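PDB 2P0O: hypothetical protein DUF871 from Enterococcus faecalis, which is of unproven function but is probably a TIM-barrel 6-phospho-N-acetylmuramidase that cleaves phosphorylated muramyl sugars derived from the cell wall. Local coordinates for residues 176-181 against 205-210; 153-158 against 192-197; 201-206 against 228-233. All blocks are in the same frame, centred on the assembly; numbering follows the deposited sequence.

Contact 1 of 3, residues 176-181 against 205-210; sequences TFVPGD and AAAVGL
Val178, on strand 173-178, meets helix 203-212 with every carbon of its side chain, and Ala206, Ala207 and Leu210 receive it. Its CB already lies 4.1 Å from Ala206 CB. Beyond that the branches divide the work. CG1 is held beside the backbone N and anti to the carbonyl carbon (chi1 -68°), a setting that carries it in between two helix side chains, 3.7 Å from Ala206 CB and 3.7 Å from Leu210 CD1. CG2 faces Ala207 CB, at 4.2 Å.

The strand and helix segments run almost antiparallel, 154° apart with axes 8.6 Å from each other, as expected within a beta-alpha-beta crossover; here strand 173-178, helix 203-212 and strand 218-221 form the last such unit of the eight-stranded TIM barrel. The small alanines let the helix sit close over Val178. Farther along, Leu210 takes over: its CD1 touches both Val178 CG1 and the methyl of Thr176, with Thr176 CG2 to Leu210 CD1 at 3.6 Å. No hydrogen bond crosses this wholly buried interface. Thr176 OG1 instead makes a weak hydrogen bond to Thr194 OG1, while Val178 also packs on Val219 and Ile221 of the neighbouring strand.

Contact 2 of 3, residues 153-158 against 192-197; sequences TGIGTT and LPTLEK
Ile155 and Leu195 form a single beta bridge between two chain segments whose touching parts run 75° apart, and the pairing stops at this one bridge. Both backbone bonds use Ile155: its N donates to Thr194 O over 3.1 Å, and its O accepts from Glu196 N, also over 3.1 Å, each donor lying in the carbonyl plane. A water donates a further bond to Ile155 O and accepts one from Lys197 N, extending the join by one residue.

Both segments lie mostly in loops that follow barrel strands, at the C-terminal end of the TIM barrel. One leads through Gly156, the N-cap, into helix 157-169; the other belongs to the long connection between strand 173-178 and helix 203-212. Glu196 reaches back across the bridge, its chain bent at chi2 (51°), and OE1 takes the N-H of Gly154 at 2.8 Å on its anti side, tilted 34° out of the carboxylate plane. Arg199 forms a salt bridge with the same oxygen, and Glu152 N binds OE2, so the carboxylate is fixed at both ends.

Apolar groups fill the other side. Ile155 and Thr194 lie side by side, with Ile155 CD1 3.6 Å from Thr194 CG2, while Leu195 CD2 comes to 3.9 Å from Ile155 CG1. At the exposed margin the extended Lys197 crosses Thr157 at about a right angle and its NZ donates to Thr157 OG1, 3.1 Å away.

Contact 3 of 3, residues 201-206 against 228-233; sequences QNPFAA and ERTMAQ
Gln233 meets the start of helix 203-212 with both ends of its side chain, the aliphatic base against Phe204 and the amide against Asn202. The base forms the tight part. Gln233 CB stands over one face of the Phe204 ring, 4.0 Å from the centroid and 21° off the normal, a CH-pi contact displaced toward the rim; on the same ring, Phe204 CE1 comes to 3.5 Å from Gln233 O. One turn earlier Thr230 lays its methyl against the helix start: its CG2 lies 3.8 Å from Phe204 N and 4.0 Å from Pro203 CB. The hydroxyl of Thr230 turns elsewhere, to Asp181 OD2 and Ser227 OG.

From Gln233 CG outward the chain is extended and carries OE1 to Asn202 ND2, which donates over 3.0 Å in a nearly straight bond. The two amides approach from opposite directions with their planes 23° apart. This bond uses the half of the Asn202 amide that the helix end does not need: with CG anti to the backbone N (chi1 -177°) the amide lies beside the first turn, and OD1 accepts weak bonds from Phe204 N and Ala205 N. Gln233 NE2 is satisfied in turn by Leu244 O and Asp342 OD1.

Looser by comparison is the side facing Arg229, which is partly exposed. Its guanidinium presents an edge to Asn202, Arg229 NH1 and Asn202 ND2 being 4.3 Å apart without a bond, and finds its charge partners in Asp342 and Glu246.

Asn202 is thus a side-chain N-cap whose second amide arm is held by the adjoining helix, in a pairing of neighbouring helices, 203-212 and 228-240, from the outer layer of a TIM barrel.

Overall arrangement
Followed from the N terminus, the chain builds six barrel strands before it reaches 153-158, the entry to helix 157-169, and then strand 173-178. Contact 2 closes at 192-197, joining two rim loops; contact 1 opens at the end of strand 173-178, inside the span that contact 2 closes, and itself closes only at 205-210, so the two cross. They also touch, through Phe177 with Thr194 and Leu210 with Leu195. Contact 3 opens at 201-206, overlapping the end of contact 1 at Ala205 and Ala206, and closes after strand 218-221 on helix 228-240. Helix 203-212 is thereby held to the barrel wall by contact 1 and to the next helix by contact 3, with Asp181 to Thr230 linking these two.

Contact 1 of 3, residues 176-181 against 205-210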
loop_
_atom_site.group_PDB
_atom_site.type_symbol
_atom_site.label_atom_id
_atom_site.label_comp_id
_atom_site.label_asym_id
_atom_site.label_seq_id
_atom_site.Cartn_x
_atom_site.Cartn_y
_atom_site.Cartn_z
ATOM N N THR A 176 0.605 -9.253 1.250
ATOM C CA THR A 176 -0.400 -8.724 2.142
ATOM C C THR A 176 -1.247 -7.683 1.400
ATOM O O THR A 176 -0.822 -7.130 0.371
ATOM C CB THR A 176 0.279 -8.079 3.375
ATOM O OG1 THR A 176 -0.728 -7.664 4.300
ATOM C CG2 THR A 176 1.095 -6.856 2.974
ATOM N N PHE A 177 -2.432 -7.402 1.929
ATOM C CA PHE A 177 -3.297 -6.397 1.355
ATOM C C PHE A 177 -3.360 -5.118 2.193
ATOM O O PHE A 177 -3.141 -5.139 3.410
ATOM C CB PHE A 177 -4.737 -6.927 1.192
ATOM C CG PHE A 177 -4.868 -8.040 0.187
ATOM C CD1 PHE A 177 -5.002 -7.759 -1.177
ATOM C CD2 PHE A 177 -4.852 -9.364 0.604
ATOM C CE1 PHE A 177 -5.139 -8.776 -2.119
ATOM C CE2 PHE A 177 -5.019 -10.411 -0.320
ATOM C CZ PHE A 177 -5.130 -10.115 -1.696
ATOM N N VAL A 178 -3.701 -4.010 1.533
ATOM C CA VAL A 178 -4.184 -2.844 2.243
ATOM C C VAL A 178 -5.538 -2.536 1.601
ATOM O O VAL A 178 -5.781 -2.918 0.450
ATOM C CB VAL A 178 -3.215 -1.621 2.143
ATOM C CG1 VAL A 178 -1.907 -1.896 2.898
ATOM C CG2 VAL A 178 -2.929 -1.221 0.677
ATOM N N PRO A 179 -6.411 -1.800 2.324
ATOM C CA PRO A 179 -7.689 -1.443 1.718
ATOM C C PRO A 179 -7.507 -0.321 0.689
ATOM O O PRO A 179 -6.467 0.362 0.670
ATOM C CB PRO A 179 -8.520 -0.972 2.918
ATOM C CG PRO A 179 -7.498 -0.375 3.860
ATOM C CD PRO A 179 -6.245 -1.235 3.680
ATOM N N GLY A 180 -8.489 -0.156 -0.185
ATOM C CA GLY A 180 -8.529 1.000 -1.074
ATOM C C GLY A 180 -9.575 2.001 -0.589
ATOM O O GLY A 180 -10.412 1.673 0.265
ATOM N N ASP A 181 -9.543 3.213 -1.136
ATOM C CA ASP A 181 -10.425 4.283 -0.689
ATOM C C ASP A 181 -11.109 5.017 -1.833
ATOM O O ASP A 181 -11.654 6.107 -1.610
ATOM C CB ASP A 181 -9.629 5.290 0.159
ATOM C CG ASP A 181 -8.471 5.950 -0.627
ATOM O OD1 ASP A 181 -8.093 5.435 -1.701
ATOM O OD2 ASP A 181 -7.921 6.964 -0.145
ATOM N N ALA A 205 -0.219 5.455 3.102
ATOM C CA ALA A 205 0.571 5.318 4.316
ATOM C C ALA A 205 0.636 3.845 4.752
ATOM O O ALA A 205 1.649 3.397 5.254
ATOM C CB ALA A 205 -0.021 6.174 5.454
ATOM N N ALA A 206 -0.467 3.121 4.571
ATOM C CA ALA A 206 -0.542 1.726 4.966
ATOM C C ALA A 206 0.427 0.881 4.129
ATOM O O ALA A 206 1.215 0.111 4.685
ATOM C CB ALA A 206 -1.993 1.222 4.822
ATOM N N ALA A 207 0.409 1.098 2.812
ATOM C CA ALA A 207 1.244 0.353 1.863
ATOM C C ALA A 207 2.725 0.614 2.062
ATOM O O ALA A 207 3.523 -0.308 2.213
ATOM C CB ALA A 207 0.819 0.651 0.394
ATOM N N VAL A 208 3.088 1.891 2.087
ATOM C CA VAL A 208 4.461 2.250 2.322
ATOM C C VAL A 208 4.990 1.670 3.646
ATOM O O VAL A 208 6.108 1.115 3.673
ATOM C CB VAL A 208 4.680 3.796 2.191
ATOM C CG1 VAL A 208 6.144 4.165 2.464
ATOM C CG2 VAL A 208 4.306 4.237 0.787
ATOM N N GLY A 209 4.217 1.783 4.725
ATOM C CA GLY A 209 4.679 1.247 6.015
ATOM C C GLY A 209 4.904 -0.252 5.955
ATOM O O GLY A 209 5.928 -0.752 6.414
ATOM N N LEU A 210 3.970 -0.969 5.339
ATOM C CA LEU A 210 4.082 -2.416 5.220
ATOM C C LEU A 210 5.283 -2.825 4.395
ATOM O O LEU A 210 6.006 -3.741 4.755
ATOM C CB LEU A 210 2.808 -3.005 4.604
ATOM C CG LEU A 210 1.665 -3.182 5.580
ATOM C CD1 LEU A 210 0.515 -3.839 4.840
ATOM C CD2 LEU A 210 2.079 -4.041 6.818
#

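Contact 2 of 3, residues 153-158 against 192-197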
loop_
_atom_site.group_PDB
_atom_site.type_symbol
_atom_site.label_atom_id
_atom_site.label_comp_id
_atom_site.label_asym_id
_atom_site.label_seq_id
_atom_site.Cartn_x
_atom_site.Cartn_y
_atom_site.Cartn_z
ATOM N N THR A 153 -12.418 -7.642 12.210
ATOM C CA THR A 153 -12.012 -9.033 12.028
ATOM C C THR A 153 -10.583 -9.184 11.414
ATOM O O THR A 153 -10.071 -10.307 11.273
ATOM C CB THR A 153 -13.055 -9.817 11.173
ATOM O OG1 THR A 153 -13.056 -9.285 9.832
ATOM C CG2 THR A 153 -14.454 -9.732 11.777
ATOM N N GLY A 154 -9.940 -8.063 11.074
ATOM C CA GLY A 154 -8.566 -8.084 10.569
ATOM C C GLY A 154 -7.585 -8.528 11.654
ATOM O O GLY A 154 -7.878 -8.464 12.875
ATOM N N ILE A 155 -6.416 -8.973 11.190
ATOM C CA ILE A 155 -5.420 -9.544 12.061
ATOM C C ILE A 155 -4.647 -8.438 12.754
ATOM O O ILE A 155 -4.694 -7.280 12.333
ATOM C CB ILE A 155 -4.468 -10.476 11.276
ATOM C CG1 ILE A 155 -3.528 -9.679 10.381
ATOM C CG2 ILE A 155 -5.285 -11.472 10.415
ATOM C CD1 ILE A 155 -2.621 -10.608 9.480
ATOM N N GLY A 156 -3.971 -8.811 13.841
ATOM C CA GLY A 156 -3.176 -7.886 14.644
ATOM C C GLY A 156 -1.723 -7.898 14.238
ATOM O O GLY A 156 -1.248 -8.850 13.599
ATOM N N THR A 157 -1.004 -6.835 14.606
ATOM C CA THR A 157 0.388 -6.648 14.147
ATOM C C THR A 157 1.320 -7.769 14.625
ATOM O O THR A 157 2.181 -8.252 13.871
ATOM C CB THR A 157 0.908 -5.258 14.579
ATOM O OG1 THR A 157 0.192 -4.259 13.844
ATOM C CG2 THR A 157 2.427 -5.107 14.306
ATOM N N THR A 158 1.114 -8.180 15.875
ATOM C CA THR A 158 1.928 -9.189 16.555
ATOM C C THR A 158 1.852 -10.548 15.859
ATOM O O THR A 158 2.890 -11.155 15.538
ATOM C CB THR A 158 1.485 -9.303 18.058
ATOM O OG1 THR A 158 1.787 -8.078 18.735
ATOM C CG2 THR A 158 2.161 -10.463 18.807
ATOM N N LEU A 192 -10.995 -3.514 2.349
ATOM C CA LEU A 192 -10.467 -4.877 2.438
ATOM C C LEU A 192 -9.041 -4.858 2.944
ATOM O O LEU A 192 -8.085 -5.137 2.191
ATOM C CB LEU A 192 -10.528 -5.577 1.070
ATOM C CG LEU A 192 -11.928 -5.679 0.410
ATOM C CD1 LEU A 192 -11.902 -6.447 -0.911
ATOM C CD2 LEU A 192 -12.976 -6.289 1.311
ATOM N N PRO A 193 -8.880 -4.555 4.237
ATOM C CA PRO A 193 -7.541 -4.598 4.768
ATOM C C PRO A 193 -7.175 -6.022 5.172
ATOM O O PRO A 193 -8.049 -6.851 5.403
ATOM C CB PRO A 193 -7.655 -3.734 6.030
ATOM C CG PRO A 193 -9.049 -4.051 6.532
ATOM C CD PRO A 193 -9.887 -4.223 5.277
ATOM N N THR A 194 -5.886 -6.293 5.277
ATOM C CA THR A 194 -5.392 -7.420 6.050
ATOM C C THR A 194 -5.328 -7.079 7.550
ATOM O O THR A 194 -5.805 -7.849 8.359
ATOM C CB THR A 194 -3.995 -7.849 5.538
ATOM O OG1 THR A 194 -4.122 -8.361 4.214
ATOM C CG2 THR A 194 -3.366 -8.903 6.416
ATOM N N LEU A 195 -4.694 -5.967 7.909
ATOM C CA LEU A 195 -4.488 -5.615 9.302
ATOM C C LEU A 195 -5.610 -4.706 9.716
ATOM O O LEU A 195 -5.921 -3.742 9.013
ATOM C CB LEU A 195 -3.155 -4.896 9.510
ATOM C CG LEU A 195 -1.899 -5.802 9.411
ATOM C CD1 LEU A 195 -0.755 -5.050 8.790
ATOM C CD2 LEU A 195 -1.462 -6.346 10.741
ATOM N N GLU A 196 -6.229 -5.017 10.842
ATOM C CA GLU A 196 -7.366 -4.203 11.301
ATOM C C GLU A 196 -6.970 -2.742 11.552
ATOM O O GLU A 196 -7.805 -1.871 11.417
ATOM C CB GLU A 196 -7.998 -4.784 12.561
ATOM C CG GLU A 196 -9.449 -4.242 12.877
ATOM C CD GLU A 196 -10.407 -4.346 11.686
ATOM O OE1 GLU A 196 -10.252 -5.262 10.820
ATOM O OE2 GLU A 196 -11.304 -3.488 11.592
ATOM N N LYS A 197 -5.726 -2.485 11.980
ATOM C CA LYS A 197 -5.309 -1.097 12.219
ATOM C C LYS A 197 -5.345 -0.247 10.936
ATOM O O LYS A 197 -5.271 0.970 10.990
ATOM C CB LYS A 197 -3.913 -1.052 12.860
ATOM C CG LYS A 197 -2.816 -1.529 11.892
ATOM C CD LYS A 197 -1.400 -1.294 12.500
ATOM C CE LYS A 197 -0.363 -1.918 11.562
ATOM N NZ LYS A 197 1.007 -1.804 12.083
HETATM O O HOH W 1 -3.965 -4.528 13.060
#

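Contact 3 of 3, residues 201-206 against 228-233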
loop_
_atom_site.group_PDB
_atom_site.type_symbol
_atom_site.label_atom_id
_atom_site.label_comp_id
_atom_site.label_asym_id
_atom_site.label_seq_id
_atom_site.Cartn_x
_atom_site.Cartn_y
_atom_site.Cartn_z
ATOM N N GLN A 201 -8.061 3.664 6.962
ATOM C CA GLN A 201 -6.848 4.510 6.977
ATOM C C GLN A 201 -6.341 4.830 5.543
ATOM O O GLN A 201 -6.763 4.201 4.577
ATOM C CB GLN A 201 -5.705 3.882 7.811
ATOM C CG GLN A 201 -5.996 3.669 9.321
ATOM C CD GLN A 201 -6.575 4.893 10.018
ATOM O OE1 GLN A 201 -5.997 5.981 9.997
ATOM N NE2 GLN A 201 -7.735 4.721 10.635
ATOM N N ASN A 202 -5.464 5.825 5.436
ATOM C CA ASN A 202 -4.839 6.222 4.169
ATOM C C ASN A 202 -4.107 5.009 3.607
ATOM O O ASN A 202 -3.175 4.524 4.227
ATOM C CB ASN A 202 -3.836 7.374 4.412
ATOM C CG ASN A 202 -3.206 7.892 3.125
ATOM O OD1 ASN A 202 -3.066 7.161 2.135
ATOM N ND2 ASN A 202 -2.850 9.160 3.122
ATOM N N PRO A 203 -4.577 4.483 2.468
ATOM C CA PRO A 203 -3.927 3.329 1.839
ATOM C C PRO A 203 -2.460 3.552 1.482
ATOM O O PRO A 203 -1.651 2.610 1.564
ATOM C CB PRO A 203 -4.763 3.088 0.565
ATOM C CG PRO A 203 -6.075 3.774 0.826
ATOM C CD PRO A 203 -5.789 4.919 1.741
ATOM N N PHE A 204 -2.103 4.767 1.074
ATOM C CA PHE A 204 -0.705 5.067 0.748
ATOM C C PHE A 204 0.186 4.880 1.964
ATOM O O PHE A 204 1.230 4.247 1.867
ATOM C CB PHE A 204 -0.551 6.486 0.146
ATOM C CG PHE A 204 0.881 6.995 0.113
ATOM C CD1 PHE A 204 1.774 6.540 -0.854
ATOM C CD2 PHE A 204 1.317 7.946 1.034
ATOM C CE1 PHE A 204 3.091 6.997 -0.899
ATOM C CE2 PHE A 204 2.629 8.413 1.007
ATOM C CZ PHE A 204 3.533 7.930 0.041
ATOM N N ALA A 205 -0.219 5.455 3.102
ATOM C CA ALA A 205 0.571 5.318 4.316
ATOM C C ALA A 205 0.636 3.845 4.752
ATOM O O ALA A 205 1.649 3.397 5.254
ATOM C CB ALA A 205 -0.021 6.174 5.454
ATOM N N ALA A 206 -0.467 3.121 4.571
ATOM C CA ALA A 206 -0.542 1.726 4.966
ATOM C C ALA A 206 0.427 0.881 4.129
ATOM O O ALA A 206 1.215 0.111 4.685
ATOM C CB ALA A 206 -1.993 1.222 4.822
ATOM N N GLU A 228 -8.212 9.260 -6.495
ATOM C CA GLU A 228 -7.235 10.090 -7.189
ATOM C C GLU A 228 -6.185 10.705 -6.248
ATOM O O GLU A 228 -4.996 10.777 -6.593
ATOM C CB GLU A 228 -7.947 11.196 -7.994
ATOM C CG GLU A 228 -8.870 10.665 -9.098
ATOM C CD GLU A 228 -8.158 10.487 -10.449
ATOM O OE1 GLU A 228 -6.937 10.792 -10.540
ATOM O OE2 GLU A 228 -8.823 10.053 -11.429
ATOM N N ARG A 229 -6.626 11.134 -5.068
ATOM C CA ARG A 229 -5.773 11.741 -4.069
ATOM C C ARG A 229 -4.674 10.777 -3.628
ATOM O O ARG A 229 -3.487 11.150 -3.456
ATOM C CB ARG A 229 -6.627 12.107 -2.851
ATOM C CG ARG A 229 -5.892 12.948 -1.809
ATOM C CD ARG A 229 -6.775 13.186 -0.574
ATOM N NE ARG A 229 -6.159 14.165 0.317
ATOM C CZ ARG A 229 -5.207 13.901 1.219
ATOM N NH1 ARG A 229 -4.729 12.664 1.382
ATOM N NH2 ARG A 229 -4.724 14.884 1.955
ATOM N N THR A 230 -5.100 9.539 -3.392
ATOM C CA THR A 230 -4.210 8.503 -2.924
ATOM C C THR A 230 -3.255 8.076 -4.039
ATOM O O THR A 230 -2.075 7.871 -3.794
ATOM C CB THR A 230 -5.037 7.327 -2.334
ATOM O OG1 THR A 230 -5.811 7.841 -1.249
ATOM C CG2 THR A 230 -4.141 6.224 -1.818
HETATM N N MSE A 231 -3.780 7.932 -5.252
HETATM C CA MSE A 231 -2.932 7.715 -6.447
HETATM C C MSE A 231 -1.797 8.751 -6.564
HETATM O O MSE A 231 -0.641 8.409 -6.866
HETATM C CB MSE A 231 -3.777 7.751 -7.725
HETATM C CG MSE A 231 -4.765 6.617 -7.771
HETATM SE SE MSE A 231 -5.971 6.638 -9.312
HETATM C CE MSE A 231 -4.659 6.280 -10.704
ATOM N N ALA A 232 -2.158 10.010 -6.321
ATOM C CA ALA A 232 -1.229 11.145 -6.414
ATOM C C ALA A 232 -0.134 11.013 -5.383
ATOM O O ALA A 232 1.009 11.371 -5.662
ATOM C CB ALA A 232 -1.963 12.449 -6.231
ATOM N N GLN A 233 -0.485 10.500 -4.191
ATOM C CA GLN A 233 0.496 10.299 -3.131
ATOM C C GLN A 233 1.472 9.179 -3.532
ATOM O O GLN A 233 2.686 9.360 -3.394
ATOM C CB GLN A 233 -0.172 10.051 -1.776
ATOM C CG GLN A 233 -0.742 11.346 -1.178
ATOM C CD GLN A 233 -1.417 11.149 0.168
ATOM O OE1 GLN A 233 -2.243 10.249 0.339
ATOM N NE2 GLN A 233 -1.090 12.002 1.121
#